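Local coordinates for m3DLH protein (Halieaceae bacterium, PDB 7JKA) that probably hydrolyses dienelactones and related ester bonds as an alpha/beta-hydrolase of the dienelactone hydrolase family, and possibly acts on phosphotriesters, at residues A[171-176]-A[194-199]; A[137-142]-A[151-156]; A[125-130]-A[244-249]; A[129-134]-A[237-242]. All blocks are in the same frame, centred on the assembly; numbering follows the deposited sequence.

Interaction 1 (A[171-176]-A[194-199])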
# COMPACT_ATOMS: atom_id res chain seq x y z
N GLY A 171 -10.68 9.09 -0.95
CA GLY A 171 -10.13 9.09 0.39
C GLY A 171 -9.11 10.19 0.62
O GLY A 171 -8.75 10.95 -0.27
N ARG A 172 -8.65 10.25 1.87
CA ARG A 172 -7.57 11.16 2.22
C ARG A 172 -6.24 10.49 1.91
O ARG A 172 -6.05 9.30 2.20
CB ARG A 172 -7.66 11.51 3.71
CG ARG A 172 -9.08 11.97 4.05
CD ARG A 172 -9.29 12.31 5.50
NE ARG A 172 -10.73 12.35 5.74
CZ ARG A 172 -11.30 12.86 6.82
NH1 ARG A 172 -10.56 13.39 7.78
NH2 ARG A 172 -12.62 12.83 6.93
N VAL A 173 -5.34 11.23 1.28
CA VAL A 173 -4.10 10.68 0.73
C VAL A 173 -2.94 11.22 1.55
O VAL A 173 -2.88 12.42 1.82
CB VAL A 173 -3.91 11.05 -0.75
CG1 VAL A 173 -2.54 10.58 -1.22
CG2 VAL A 173 -5.00 10.43 -1.59
N LEU A 174 -2.03 10.33 1.97
CA LEU A 174 -0.78 10.72 2.61
C LEU A 174 0.37 9.98 1.94
O LEU A 174 0.40 8.75 1.94
CB LEU A 174 -0.80 10.39 4.11
CG LEU A 174 0.56 10.53 4.82
CD1 LEU A 174 1.04 11.98 4.85
CD2 LEU A 174 0.41 10.02 6.22
N VAL A 175 1.30 10.73 1.35
CA VAL A 175 2.51 10.17 0.72
C VAL A 175 3.67 10.39 1.67
O VAL A 175 4.01 11.54 1.98
CB VAL A 175 2.80 10.83 -0.64
CG1 VAL A 175 4.16 10.38 -1.16
CG2 VAL A 175 1.70 10.46 -1.64
N CYS A 176 4.30 9.31 2.13
CA CYS A 176 5.51 9.38 2.95
C CYS A 176 6.71 9.05 2.07
O CYS A 176 6.92 7.89 1.68
CB CYS A 176 5.45 8.42 4.14
SG CYS A 176 4.00 8.69 5.22
N GLY A 194 -0.05 18.02 -8.88
CA GLY A 194 -0.91 18.80 -9.75
C GLY A 194 -2.28 18.18 -9.93
O GLY A 194 -3.29 18.89 -9.98
N GLU A 195 -2.34 16.85 -10.05
CA GLU A 195 -3.62 16.15 -10.13
C GLU A 195 -4.44 16.39 -8.87
O GLU A 195 -5.63 16.72 -8.94
CB GLU A 195 -3.38 14.64 -10.30
CG GLU A 195 -2.62 14.27 -11.55
CD GLU A 195 -2.08 12.87 -11.54
OE1 GLU A 195 -2.32 12.13 -10.55
OE2 GLU A 195 -1.40 12.51 -12.51
N TRP A 196 -3.80 16.25 -7.72
CA TRP A 196 -4.52 16.34 -6.47
C TRP A 196 -4.93 17.78 -6.16
O TRP A 196 -5.99 17.99 -5.56
CB TRP A 196 -3.67 15.73 -5.35
CG TRP A 196 -3.36 14.28 -5.62
CD1 TRP A 196 -4.02 13.44 -6.50
CD2 TRP A 196 -2.30 13.50 -5.05
NE1 TRP A 196 -3.43 12.19 -6.48
CE2 TRP A 196 -2.38 12.20 -5.60
CE3 TRP A 196 -1.29 13.78 -4.11
CZ2 TRP A 196 -1.48 11.18 -5.26
CZ3 TRP A 196 -0.41 12.77 -3.75
CH2 TRP A 196 -0.52 11.48 -4.31
N ARG A 197 -4.12 18.77 -6.57
CA ARG A 197 -4.52 20.17 -6.44
C ARG A 197 -5.72 20.47 -7.33
O ARG A 197 -6.68 21.12 -6.90
CB ARG A 197 -3.35 21.09 -6.80
CG ARG A 197 -2.22 21.10 -5.77
CD ARG A 197 -1.13 22.11 -6.13
NE ARG A 197 -1.62 23.48 -6.07
CZ ARG A 197 -0.85 24.56 -6.11
NH1 ARG A 197 0.47 24.42 -6.22
NH2 ARG A 197 -1.39 25.77 -6.05
N ARG A 198 -5.67 20.00 -8.58
CA ARG A 198 -6.77 20.23 -9.51
C ARG A 198 -8.08 19.69 -8.97
O ARG A 198 -9.12 20.35 -9.06
CB ARG A 198 -6.44 19.58 -10.85
CG ARG A 198 -7.58 19.65 -11.87
CD ARG A 198 -7.35 18.62 -12.96
NE ARG A 198 -7.44 17.27 -12.42
CZ ARG A 198 -6.79 16.21 -12.90
NH1 ARG A 198 -6.94 15.04 -12.32
NH2 ARG A 198 -5.98 16.33 -13.95
N ASP A 199 -8.06 18.49 -8.40
CA ASP A 199 -9.28 17.84 -7.99
C ASP A 199 -9.63 18.10 -6.53
O ASP A 199 -10.61 17.54 -6.03
CB ASP A 199 -9.18 16.33 -8.23
CG ASP A 199 -8.99 16.00 -9.70
OD1 ASP A 199 -9.37 16.84 -10.55
OD2 ASP A 199 -8.44 14.92 -9.99
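Trp196 reaches from its helix to the strand and meets Val173 and Val175 with the far rim of its six-membered ring; no hydrogen bond crosses between 171-176 and 194-199. The first kind of contact is CH-pi. Val173 CG1 lies 4.1 Å from the centroid of the six-membered ring of Trp196, 23° off the ring normal, which places the methyl over a face, displaced toward the rim. CG1 stands anti to the backbone N (chi1 174°), and from there it projects over the indole. The second is plain apolar packing: Val175 CG2 comes to the ring edge near its plane, 3.6 Å from Trp196 CH2. One indole is thus touched on a face and on an edge by two residues of the same side of the strand; Val173 also touches Val201, and Trp196 touches Ile169. An alanine in place of Trp196 would probably leave both valine methyls without their aromatic partner and open a gap between helix and strand. Within 194-199, Arg198 grips Asp199 side-on, Arg198 NE lying 2.7 Å from Asp199 OD1. The two segments belong to the beta-alpha-beta unit formed by strand 172-178, helix 186-198 and strand 203-208, a crossover of the alpha/beta-hydrolase fold.

Interaction 2 (A[137-142]-A[151-156])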
# COMPACT_ATOMS: atom_id res chain seq x y z
N THR A 137 0.64 0.91 -6.17
CA THR A 137 -0.57 0.10 -6.34
C THR A 137 -1.73 0.66 -5.54
O THR A 137 -2.86 0.73 -6.05
CB THR A 137 -0.27 -1.35 -5.92
OG1 THR A 137 0.77 -1.87 -6.75
CG2 THR A 137 -1.48 -2.25 -6.12
N ALA A 138 -1.48 1.06 -4.29
CA ALA A 138 -2.53 1.65 -3.48
C ALA A 138 -3.11 2.91 -4.13
O ALA A 138 -4.33 3.13 -4.09
CB ALA A 138 -2.00 1.93 -2.07
N LEU A 139 -2.26 3.74 -4.74
CA LEU A 139 -2.74 4.93 -5.43
C LEU A 139 -3.50 4.57 -6.70
O LEU A 139 -4.46 5.28 -7.06
CB LEU A 139 -1.57 5.87 -5.73
CG LEU A 139 -1.03 6.60 -4.49
CD1 LEU A 139 0.22 7.41 -4.86
CD2 LEU A 139 -2.13 7.49 -3.90
N GLU A 140 -3.12 3.49 -7.40
CA GLU A 140 -3.93 3.04 -8.53
C GLU A 140 -5.31 2.62 -8.07
O GLU A 140 -6.32 2.91 -8.74
CB GLU A 140 -3.25 1.87 -9.25
CG GLU A 140 -2.03 2.28 -10.05
CD GLU A 140 -2.35 3.32 -11.11
OE1 GLU A 140 -2.99 2.97 -12.12
OE2 GLU A 140 -1.93 4.48 -10.93
N LEU A 141 -5.39 1.97 -6.91
CA LEU A 141 -6.68 1.57 -6.37
C LEU A 141 -7.52 2.78 -6.03
O LEU A 141 -8.71 2.84 -6.35
CB LEU A 141 -6.48 0.71 -5.12
CG LEU A 141 -7.75 0.19 -4.41
CD1 LEU A 141 -8.59 -0.68 -5.35
CD2 LEU A 141 -7.32 -0.61 -3.17
N ALA A 142 -6.91 3.80 -5.43
CA ALA A 142 -7.66 5.03 -5.17
C ALA A 142 -8.12 5.68 -6.46
O ALA A 142 -9.27 6.15 -6.55
CB ALA A 142 -6.79 5.99 -4.37
N ILE A 151 -5.52 6.52 2.13
CA ILE A 151 -4.48 5.84 1.39
C ILE A 151 -3.16 6.41 1.89
O ILE A 151 -3.00 7.64 1.94
CB ILE A 151 -4.59 6.07 -0.13
CG1 ILE A 151 -5.96 5.63 -0.65
CG2 ILE A 151 -3.49 5.34 -0.85
CD1 ILE A 151 -6.92 6.78 -0.76
N VAL A 152 -2.22 5.54 2.26
CA VAL A 152 -0.91 5.98 2.73
C VAL A 152 0.15 5.20 1.98
O VAL A 152 0.08 3.97 1.92
CB VAL A 152 -0.73 5.77 4.25
CG1 VAL A 152 0.62 6.39 4.69
CG2 VAL A 152 -1.89 6.42 5.01
N THR A 153 1.12 5.91 1.41
CA THR A 153 2.22 5.25 0.71
C THR A 153 3.53 5.47 1.44
O THR A 153 3.75 6.51 2.07
CB THR A 153 2.35 5.74 -0.74
OG1 THR A 153 2.81 7.11 -0.78
CG2 THR A 153 1.01 5.67 -1.43
N PHE A 154 4.41 4.48 1.36
CA PHE A 154 5.73 4.56 1.98
C PHE A 154 6.77 4.31 0.90
O PHE A 154 6.76 3.24 0.26
CB PHE A 154 5.89 3.53 3.11
CG PHE A 154 4.89 3.69 4.23
CD1 PHE A 154 3.68 3.00 4.21
CD2 PHE A 154 5.20 4.47 5.33
CE1 PHE A 154 2.76 3.12 5.24
CE2 PHE A 154 4.29 4.61 6.38
CZ PHE A 154 3.06 3.92 6.33
N HIS A 155 7.66 5.27 0.70
CA HIS A 155 8.73 5.21 -0.31
C HIS A 155 8.24 4.60 -1.62
O HIS A 155 8.85 3.66 -2.16
CB HIS A 155 9.99 4.51 0.22
CG HIS A 155 9.75 3.22 0.96
ND1 HIS A 155 9.64 2.00 0.33
CD2 HIS A 155 9.65 2.97 2.29
CE1 HIS A 155 9.45 1.05 1.24
NE2 HIS A 155 9.44 1.61 2.43
N ALA A 156 7.16 5.16 -2.16
CA ALA A 156 6.51 4.66 -3.37
C ALA A 156 6.94 5.41 -4.61
O ALA A 156 6.97 6.64 -4.63
CB ALA A 156 4.99 4.75 -3.24
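Ile151, the residue with the most surface buried here, turns both of its branches to helix 137-142. Ile151 CG2, anti to the backbone N, touches two helix residues, 3.9 Å from Ala138 CB and 4.0 Å from Leu139 CD2. The other branch ends at the next turn, where Ile151 CD1 lies 3.7 Å from Ala142 CB. Ala138 and Ala142 are one helical turn apart, and their small side chains let the strand approach closely: the axes of the two short segments come within 8.4 Å and run nearly antiparallel, at 157°. A glycine at Ile151 would probably leave Ala138 CB, Leu139 CD2 and Ala142 CB without their partner and open a gap under the helix. Leu139, second in buried surface, divides its isopropyl group between two strand residues. Leu139 CD2 faces Ile151, while Leu139 CG lies 3.8 Å from Thr153 CG2, the two side chains crossing at about a right angle. With CG2 anti to the carbonyl carbon, Thr153 presents its methyl to the helix. No hydrogen bond joins the segments. Strand 126-131, helix 133-143 and strand 150-154 form a beta-alpha-beta unit, and this contact packs its helix onto its second strand in the alpha/beta-hydrolase sheet.

Interaction 3 (A[125-130]-A[244-249])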
# COMPACT_ATOMS: atom_id res chain seq x y z
N ARG A 125 -15.24 1.71 6.77
CA ARG A 125 -13.99 2.22 7.33
C ARG A 125 -12.84 1.42 6.73
O ARG A 125 -12.39 0.42 7.30
CB ARG A 125 -14.00 2.13 8.86
CG ARG A 125 -14.95 3.13 9.53
CD ARG A 125 -14.78 3.17 11.06
NE ARG A 125 -15.15 1.89 11.67
CZ ARG A 125 -14.79 1.52 12.89
NH1 ARG A 125 -14.05 2.33 13.64
NH2 ARG A 125 -15.19 0.34 13.36
N LEU A 126 -12.37 1.87 5.57
CA LEU A 126 -11.39 1.11 4.81
C LEU A 126 -10.20 2.00 4.45
O LEU A 126 -10.35 3.19 4.17
CB LEU A 126 -12.00 0.55 3.51
CG LEU A 126 -13.19 -0.36 3.71
CD1 LEU A 126 -13.83 -0.71 2.39
CD2 LEU A 126 -12.77 -1.66 4.41
N ALA A 127 -9.02 1.39 4.45
CA ALA A 127 -7.82 2.08 3.98
C ALA A 127 -6.98 1.14 3.15
O ALA A 127 -7.12 -0.09 3.20
CB ALA A 127 -6.99 2.62 5.16
N ALA A 128 -6.06 1.73 2.40
CA ALA A 128 -5.02 0.97 1.72
C ALA A 128 -3.68 1.61 2.00
O ALA A 128 -3.55 2.83 1.93
CB ALA A 128 -5.25 0.91 0.20
N ILE A 129 -2.69 0.78 2.29
CA ILE A 129 -1.32 1.25 2.38
C ILE A 129 -0.46 0.40 1.46
O ILE A 129 -0.84 -0.70 1.03
CB ILE A 129 -0.76 1.20 3.81
CG1 ILE A 129 -0.49 -0.23 4.31
CG2 ILE A 129 -1.68 1.96 4.76
CD1 ILE A 129 0.28 -0.24 5.67
N GLY A 130 0.72 0.91 1.15
CA GLY A 130 1.62 0.16 0.30
C GLY A 130 3.04 0.68 0.42
O GLY A 130 3.27 1.86 0.73
N ASN A 244 -2.04 8.60 12.82
CA ASN A 244 -2.80 9.83 13.08
C ASN A 244 -3.88 10.03 12.02
O ASN A 244 -4.98 10.49 12.34
CB ASN A 244 -1.89 11.06 13.10
CG ASN A 244 -0.92 11.08 14.29
OD1 ASN A 244 -1.16 10.48 15.33
ND2 ASN A 244 0.17 11.83 14.13
N LEU A 245 -3.57 9.73 10.75
CA LEU A 245 -4.57 9.87 9.69
C LEU A 245 -5.69 8.86 9.87
O LEU A 245 -6.87 9.21 9.77
CB LEU A 245 -3.91 9.68 8.32
CG LEU A 245 -4.85 9.85 7.12
CD1 LEU A 245 -5.48 11.25 7.11
CD2 LEU A 245 -4.10 9.61 5.82
N PHE A 246 -5.33 7.61 10.15
CA PHE A 246 -6.36 6.59 10.38
C PHE A 246 -7.26 6.97 11.55
O PHE A 246 -8.49 6.82 11.47
CB PHE A 246 -5.70 5.24 10.64
CG PHE A 246 -5.12 4.59 9.40
CD1 PHE A 246 -5.21 5.19 8.15
CD2 PHE A 246 -4.45 3.38 9.52
CE1 PHE A 246 -4.67 4.56 7.02
CE2 PHE A 246 -3.91 2.74 8.39
CZ PHE A 246 -4.02 3.33 7.15
N ASP A 247 -6.68 7.48 12.65
CA ASP A 247 -7.50 7.87 13.79
C ASP A 247 -8.48 8.96 13.41
O ASP A 247 -9.64 8.97 13.84
CB ASP A 247 -6.61 8.37 14.94
CG ASP A 247 -5.92 7.26 15.68
OD1 ASP A 247 -6.23 6.08 15.43
OD2 ASP A 247 -5.06 7.58 16.52
N GLU A 248 -8.02 9.91 12.59
CA GLU A 248 -8.89 10.99 12.14
C GLU A 248 -10.07 10.45 11.35
O GLU A 248 -11.22 10.85 11.57
CB GLU A 248 -8.04 11.95 11.30
CG GLU A 248 -8.73 13.16 10.78
CD GLU A 248 -7.87 13.85 9.73
OE1 GLU A 248 -6.87 14.50 10.10
OE2 GLU A 248 -8.19 13.71 8.53
N VAL A 249 -9.80 9.50 10.46
CA VAL A 249 -10.83 8.98 9.55
C VAL A 249 -11.72 7.97 10.25
O VAL A 249 -12.94 7.96 10.04
CB VAL A 249 -10.14 8.38 8.31
CG1 VAL A 249 -11.20 7.77 7.38
CG2 VAL A 249 -9.33 9.44 7.60
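Phe246 points its ring end-on at strand 126-131, and the far atoms CE1 and CZ make the whole direct contact with Ala127 and Ile129. With CG anti to the carbonyl carbon (chi1 -74°), the ring leaves the helix and advances to the strand, although the bond from its alpha carbon does not itself aim there. The two strand residues receive it differently. Ile129 CG2 stands at the ring edge, near its plane, 3.6 Å from Phe246 CZ, and the two side chains cross at about a right angle. Ala127 CB approaches obliquely, 3.6 Å from Phe246 CE1 and equally far from Phe246 CZ, so that the methyl straddles that ring bond.

Ala127 and Ile129 are two positions apart in the strand and both direct their side chains toward the helix, whereas Ala128 between them turns away. The closest alpha carbons, those of Ala127 and Phe246, are still 8.0 Å apart, and the aromatic ring spans this separation. In the alpha/beta-hydrolase fold helices pack on both faces of a central, largely parallel sheet; here the C-terminal helix 232-250 is laid against the middle of it. Strands 42-48 and 150-154 flank strand 126-131, and Phe246 also touches Val45 on the one and Ala150 and Val152 on the other, while its ring meets that of Phe250 with the planes at about 35°. No hydrogen bond crosses between the segments. Arg125 forms a salt bridge with Asp122, and its NH1 donates to the carbonyl oxygen of Phe250 in the same helix as Phe246.

Interaction 4 (A[129-134]-A[237-242])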
# COMPACT_ATOMS: atom_id res chain seq x y z
N ILE A 129 -2.69 0.78 2.29
CA ILE A 129 -1.32 1.25 2.38
C ILE A 129 -0.46 0.40 1.46
O ILE A 129 -0.84 -0.70 1.03
CB ILE A 129 -0.76 1.20 3.81
CG1 ILE A 129 -0.49 -0.23 4.31
CG2 ILE A 129 -1.68 1.96 4.76
CD1 ILE A 129 0.28 -0.24 5.67
N GLY A 130 0.72 0.91 1.15
CA GLY A 130 1.62 0.16 0.30
C GLY A 130 3.04 0.68 0.42
O GLY A 130 3.27 1.86 0.73
N PHE A 131 3.98 -0.22 0.17
CA PHE A 131 5.40 0.02 0.30
C PHE A 131 6.00 -0.10 -1.09
O PHE A 131 5.76 -1.09 -1.78
CB PHE A 131 6.00 -1.01 1.27
CG PHE A 131 5.39 -0.93 2.62
CD1 PHE A 131 4.20 -1.58 2.90
CD2 PHE A 131 5.95 -0.10 3.58
CE1 PHE A 131 3.60 -1.46 4.15
CE2 PHE A 131 5.37 0.04 4.84
CZ PHE A 131 4.18 -0.63 5.12
N CYS A 132 6.77 0.90 -1.51
CA CYS A 132 7.40 0.93 -2.85
C CYS A 132 6.32 0.71 -3.90
O CYS A 132 5.31 1.43 -3.90
CB CYS A 132 8.51 -0.08 -2.94
SG CYS A 132 9.66 0.29 -1.82
N PHE A 133 6.50 -0.27 -4.79
CA PHE A 133 5.50 -0.51 -5.83
C PHE A 133 4.12 -0.80 -5.24
O PHE A 133 3.11 -0.46 -5.86
CB PHE A 133 5.95 -1.69 -6.71
CG PHE A 133 5.00 -1.99 -7.84
CD1 PHE A 133 4.99 -1.22 -8.99
CD2 PHE A 133 4.13 -3.06 -7.75
CE1 PHE A 133 4.11 -1.51 -10.05
CE2 PHE A 133 3.25 -3.37 -8.80
CZ PHE A 133 3.25 -2.59 -9.94
N GLY A 134 4.06 -1.38 -4.03
CA GLY A 134 2.78 -1.52 -3.33
C GLY A 134 2.10 -0.20 -3.04
O GLY A 134 0.86 -0.11 -3.06
N ARG A 237 8.37 7.70 12.36
CA ARG A 237 7.61 8.92 12.12
C ARG A 237 6.49 8.70 11.10
O ARG A 237 5.37 9.18 11.29
CB ARG A 237 8.54 10.03 11.62
CG ARG A 237 9.49 10.57 12.67
CD ARG A 237 10.60 11.32 11.98
NE ARG A 237 11.40 12.03 12.96
CZ ARG A 237 12.48 12.75 12.65
NH1 ARG A 237 12.88 12.84 11.39
NH2 ARG A 237 13.14 13.38 13.60
N SER A 238 6.81 8.03 9.99
CA SER A 238 5.80 7.80 8.97
C SER A 238 4.71 6.85 9.46
O SER A 238 3.54 7.04 9.12
CB SER A 238 6.45 7.26 7.69
OG SER A 238 7.14 6.04 7.91
N TRP A 239 5.05 5.84 10.28
CA TRP A 239 4.01 4.99 10.85
C TRP A 239 3.10 5.79 11.76
O TRP A 239 1.87 5.62 11.75
CB TRP A 239 4.66 3.84 11.62
CG TRP A 239 3.75 2.71 11.96
CD1 TRP A 239 3.27 2.38 13.20
CD2 TRP A 239 3.22 1.73 11.04
NE1 TRP A 239 2.47 1.26 13.10
CE2 TRP A 239 2.43 0.84 11.80
CE3 TRP A 239 3.35 1.51 9.67
CZ2 TRP A 239 1.76 -0.26 11.23
CZ3 TRP A 239 2.69 0.42 9.10
CH2 TRP A 239 1.91 -0.44 9.88
N THR A 240 3.67 6.70 12.55
CA THR A 240 2.85 7.56 13.40
C THR A 240 1.96 8.45 12.56
O THR A 240 0.79 8.66 12.89
CB THR A 240 3.76 8.41 14.30
OG1 THR A 240 4.41 7.54 15.23
CG2 THR A 240 2.96 9.47 15.08
N ALA A 241 2.50 9.01 11.46
CA ALA A 241 1.66 9.85 10.61
C ALA A 241 0.50 9.06 10.04
O ALA A 241 -0.63 9.56 9.98
CB ALA A 241 2.51 10.48 9.50
N MET A 242 0.75 7.81 9.62
CA MET A 242 -0.32 6.92 9.16
C MET A 242 -1.35 6.71 10.26
O MET A 242 -2.56 6.81 10.01
CB MET A 242 0.28 5.59 8.75
CG MET A 242 -0.75 4.56 8.26
SD MET A 242 -0.13 2.88 8.42
CE MET A 242 -0.27 2.69 10.20
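Trp239 and Met242 of the helix meet Ile129 and Phe131, on the strand that runs into the sharp strand-to-helix turn at Cys132. Gly130, Cys132 and Gly134 fit the GxCxG pattern of a nucleophile elbow, as in dienelactone hydrolases, and the unusual backbone of Cys132 (phi 54°) at the N-cap of helix 133-143 is the strained conformation expected of one. Cys132 is therefore probably the nucleophile, and His213, Glu50 and His155 lie around it. The helix contact is made on the strand before the turn.

Contacts between aromatic groups come first. Phe131 CZ and Trp239 CZ3 approach at 4.4 Å, each lying at the edge of the other ring and near its plane, so the two rings meet rim to rim without overlapping. Phe131 has further aromatic neighbours: its ring stacks with that of Phe154 and meets that of His57 edge-to-face.

Aliphatic contacts follow. Ile129 CD1 lies 4.2 Å from Trp239 CZ3, in an oblique approach to the indole. The isoleucine also faces sulfur, since Ile129 CG2 is 4.1 Å from Met242 SD, and the two side chains cross at about a right angle. Strand 129-131 and helix 237-242 run nearly antiparallel, at 163°, and their axes remain 12.1 Å apart, a separation these long side chains bridge without any hydrogen bond.

Within the helix, Met242 bends at its last torsion (chi3 74°), which brings Met242 CE over the centre of the Trp239 ring, 3.5 Å above the plane.

Overall arrangement
All four interactions reach one beta-sheet, in which strands 126-131, 150-154 and 172-178 lie side by side. Helices 133-143 and 186-198 pack on one face and helix 232-250 on the other: Val152 points away from helix 137-142 and touches helix 232-250, so the sheet is covered on both sides. Interactions 3 and 4, centres 11 Å apart, share strand 126-131, helix 232-250, Ile129 and Gly130. Interactions 2 and 4, 8 Å apart, both use helix 133-143, which follows the probable nucleophile elbow. Along the chain interaction 2 closes before interaction 1 opens, and both are nested inside interactions 3 and 4. The C-terminal helix thus packs on strands that come earlier in the chain, and Arg172 of interaction 1 salt-bridges Glu248 of interaction 3.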